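Local atomic coordinates of putative TIM-barrel metal-dependent hydrolase (Mycobacterium avium subsp. paratuberculosis S397, PDB entry 4DZI), a protein that probably catalyses a metal-dependent hydrolysis of an as yet unassigned substrate, as an amidohydrolase with a two-metal site, occupied by cadmium in the crystal. Residues L5-I10 with K383-N388. Sequence-based numbering, arbitrary orientation.
Sequences LNYRVI and KIMRDN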
# COMPACT_ATOMS: atom_id res chain seq x y z
N LEU C 5 -33.96 -11.80 -14.24
CA LEU C 5 -34.30 -12.19 -12.87
C LEU C 5 -35.80 -12.05 -12.62
O LEU C 5 -36.47 -11.28 -13.29
CB LEU C 5 -33.54 -11.32 -11.86
CG LEU C 5 -32.02 -11.50 -11.79
CD1 LEU C 5 -31.47 -10.40 -10.90
CD2 LEU C 5 -31.63 -12.87 -11.25
N ASN C 6 -36.30 -12.80 -11.63
CA ASN C 6 -37.72 -12.77 -11.26
C ASN C 6 -38.02 -11.70 -10.22
O ASN C 6 -39.13 -11.64 -9.70
CB ASN C 6 -38.15 -14.14 -10.73
CG ASN C 6 -38.10 -15.23 -11.80
OD1 ASN C 6 -38.40 -14.97 -12.95
ND2 ASN C 6 -37.72 -16.46 -11.43
N TYR C 7 -37.03 -10.87 -9.89
CA TYR C 7 -37.25 -9.83 -8.89
C TYR C 7 -36.44 -8.62 -9.30
O TYR C 7 -35.44 -8.77 -10.05
CB TYR C 7 -36.81 -10.31 -7.50
CG TYR C 7 -35.44 -10.98 -7.54
CD1 TYR C 7 -34.25 -10.21 -7.41
CD2 TYR C 7 -35.32 -12.36 -7.74
CE1 TYR C 7 -33.00 -10.81 -7.47
CE2 TYR C 7 -34.07 -12.97 -7.79
CZ TYR C 7 -32.92 -12.18 -7.66
OH TYR C 7 -31.69 -12.84 -7.74
N ARG C 8 -36.86 -7.45 -8.83
CA ARG C 8 -36.09 -6.19 -9.06
C ARG C 8 -34.85 -6.25 -8.20
O ARG C 8 -34.85 -6.87 -7.17
CB ARG C 8 -36.92 -4.96 -8.71
CG ARG C 8 -38.16 -4.79 -9.61
CD ARG C 8 -39.20 -3.90 -8.92
NE ARG C 8 -39.74 -4.56 -7.72
CZ ARG C 8 -40.51 -3.94 -6.82
NH1 ARG C 8 -40.97 -4.59 -5.75
NH2 ARG C 8 -40.81 -2.67 -7.01
N VAL C 9 -33.81 -5.55 -8.64
CA VAL C 9 -32.56 -5.57 -7.88
C VAL C 9 -32.38 -4.30 -7.08
O VAL C 9 -33.09 -3.31 -7.27
CB VAL C 9 -31.36 -5.81 -8.81
CG1 VAL C 9 -31.55 -7.12 -9.57
CG2 VAL C 9 -31.18 -4.66 -9.81
N ILE C 10 -31.42 -4.32 -6.14
CA ILE C 10 -31.08 -3.14 -5.36
C ILE C 10 -29.61 -2.87 -5.73
O ILE C 10 -28.77 -3.69 -5.46
CB ILE C 10 -31.18 -3.43 -3.86
CG1 ILE C 10 -32.57 -3.99 -3.50
CG2 ILE C 10 -30.78 -2.18 -3.04
CD1 ILE C 10 -33.69 -3.00 -3.63
N LYS C 383 -29.46 -12.96 -2.71
CA LYS C 383 -28.86 -12.19 -1.64
C LYS C 383 -27.96 -11.12 -2.23
O LYS C 383 -28.03 -9.95 -1.85
CB LYS C 383 -27.99 -13.05 -0.71
CG LYS C 383 -28.80 -14.04 0.12
CD LYS C 383 -27.85 -14.84 1.01
CE LYS C 383 -28.69 -15.62 2.02
NZ LYS C 383 -27.88 -16.27 3.09
N ILE C 384 -27.10 -11.53 -3.16
CA ILE C 384 -26.11 -10.61 -3.74
C ILE C 384 -26.78 -9.48 -4.53
O ILE C 384 -26.39 -8.30 -4.45
CB ILE C 384 -25.13 -11.39 -4.61
CG1 ILE C 384 -24.26 -12.27 -3.69
CG2 ILE C 384 -24.23 -10.44 -5.39
CD1 ILE C 384 -23.40 -13.25 -4.46
N MET C 385 -27.82 -9.84 -5.28
CA MET C 385 -28.50 -8.84 -6.12
C MET C 385 -29.54 -7.96 -5.44
O MET C 385 -29.95 -6.94 -5.99
CB MET C 385 -29.16 -9.55 -7.32
CG MET C 385 -28.20 -10.29 -8.23
SD MET C 385 -26.91 -9.24 -8.98
CE MET C 385 -27.83 -8.13 -10.01
N ARG C 386 -29.98 -8.36 -4.26
CA ARG C 386 -31.06 -7.64 -3.61
C ARG C 386 -31.04 -7.66 -2.09
O ARG C 386 -31.04 -6.63 -1.44
CB ARG C 386 -32.37 -8.24 -4.12
CG ARG C 386 -33.58 -7.60 -3.51
CD ARG C 386 -34.84 -8.22 -4.06
NE ARG C 386 -35.91 -7.58 -3.32
CZ ARG C 386 -36.49 -6.41 -3.63
NH1 ARG C 386 -36.17 -5.74 -4.73
NH2 ARG C 386 -37.40 -5.91 -2.80
N ASP C 387 -31.06 -8.85 -1.48
CA ASP C 387 -31.35 -8.85 -0.06
C ASP C 387 -30.20 -8.45 0.86
O ASP C 387 -30.42 -7.95 1.97
CB ASP C 387 -31.94 -10.18 0.34
CG ASP C 387 -33.34 -10.35 -0.23
OD1 ASP C 387 -34.11 -9.37 -0.20
OD2 ASP C 387 -33.67 -11.43 -0.70
N ASN C 388 -28.95 -8.67 0.43
CA ASN C 388 -27.87 -8.22 1.29
C ASN C 388 -27.89 -6.70 1.46
O ASN C 388 -27.56 -6.19 2.51
CB ASN C 388 -26.52 -8.61 0.71
CG ASN C 388 -26.28 -10.11 0.77
OD1 ASN C 388 -26.95 -10.83 1.51
ND2 ASN C 388 -25.33 -10.58 -0.01
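The backbone N of I10 donates to the main-chain O of M385 over 3.0 Å, in the carbonyl plane and nearly straight at 170°. A second bond runs the other way: R386 NH1 donates a hydrogen bond to R8 O, also at 3.0 Å, but comes from above the carbonyl plane, 57° out of it. The R386 chain is extended from CG to NE, with CG anti to the backbone N (chi1 179°), which carries the guanidinium back along residues 7-10. There NH1 also forms a salt bridge with E116 of the neighbouring strand 115-121, so two acceptors fix this end of the arginine. Residues 5-8 lead into strand 9-15, the first of the TIM-barrel-like amidohydrolase fold; further along that strand, D13 and H15 are two of the ligands of one cadmium ion. Helix 378-393, close to the C-terminus, thus bonds directly to the start of that strand. Its coil widens into a pi-type turn at 383-387, with N388 N bonded to K383 O, while M385 O turns outward to I10. I10 lays CG1 over one face of the R386 guanidinium and against R386 CG at 3.7 Å. V9 and M385 run side by side, and CG1 of V9 touches CE of M385 at 3.9 Å, the methionine chain being bent at both chi2 and chi3. Y7 presents its ring edge to M385, CE1 lying 4.0 Å from CB, and the ring makes a cation-pi contact with R382 one turn earlier. At the outer end, L5 CD1 reaches M385 CG at 4.2 Å, and L5 CB sits over the centre of the Y7 ring.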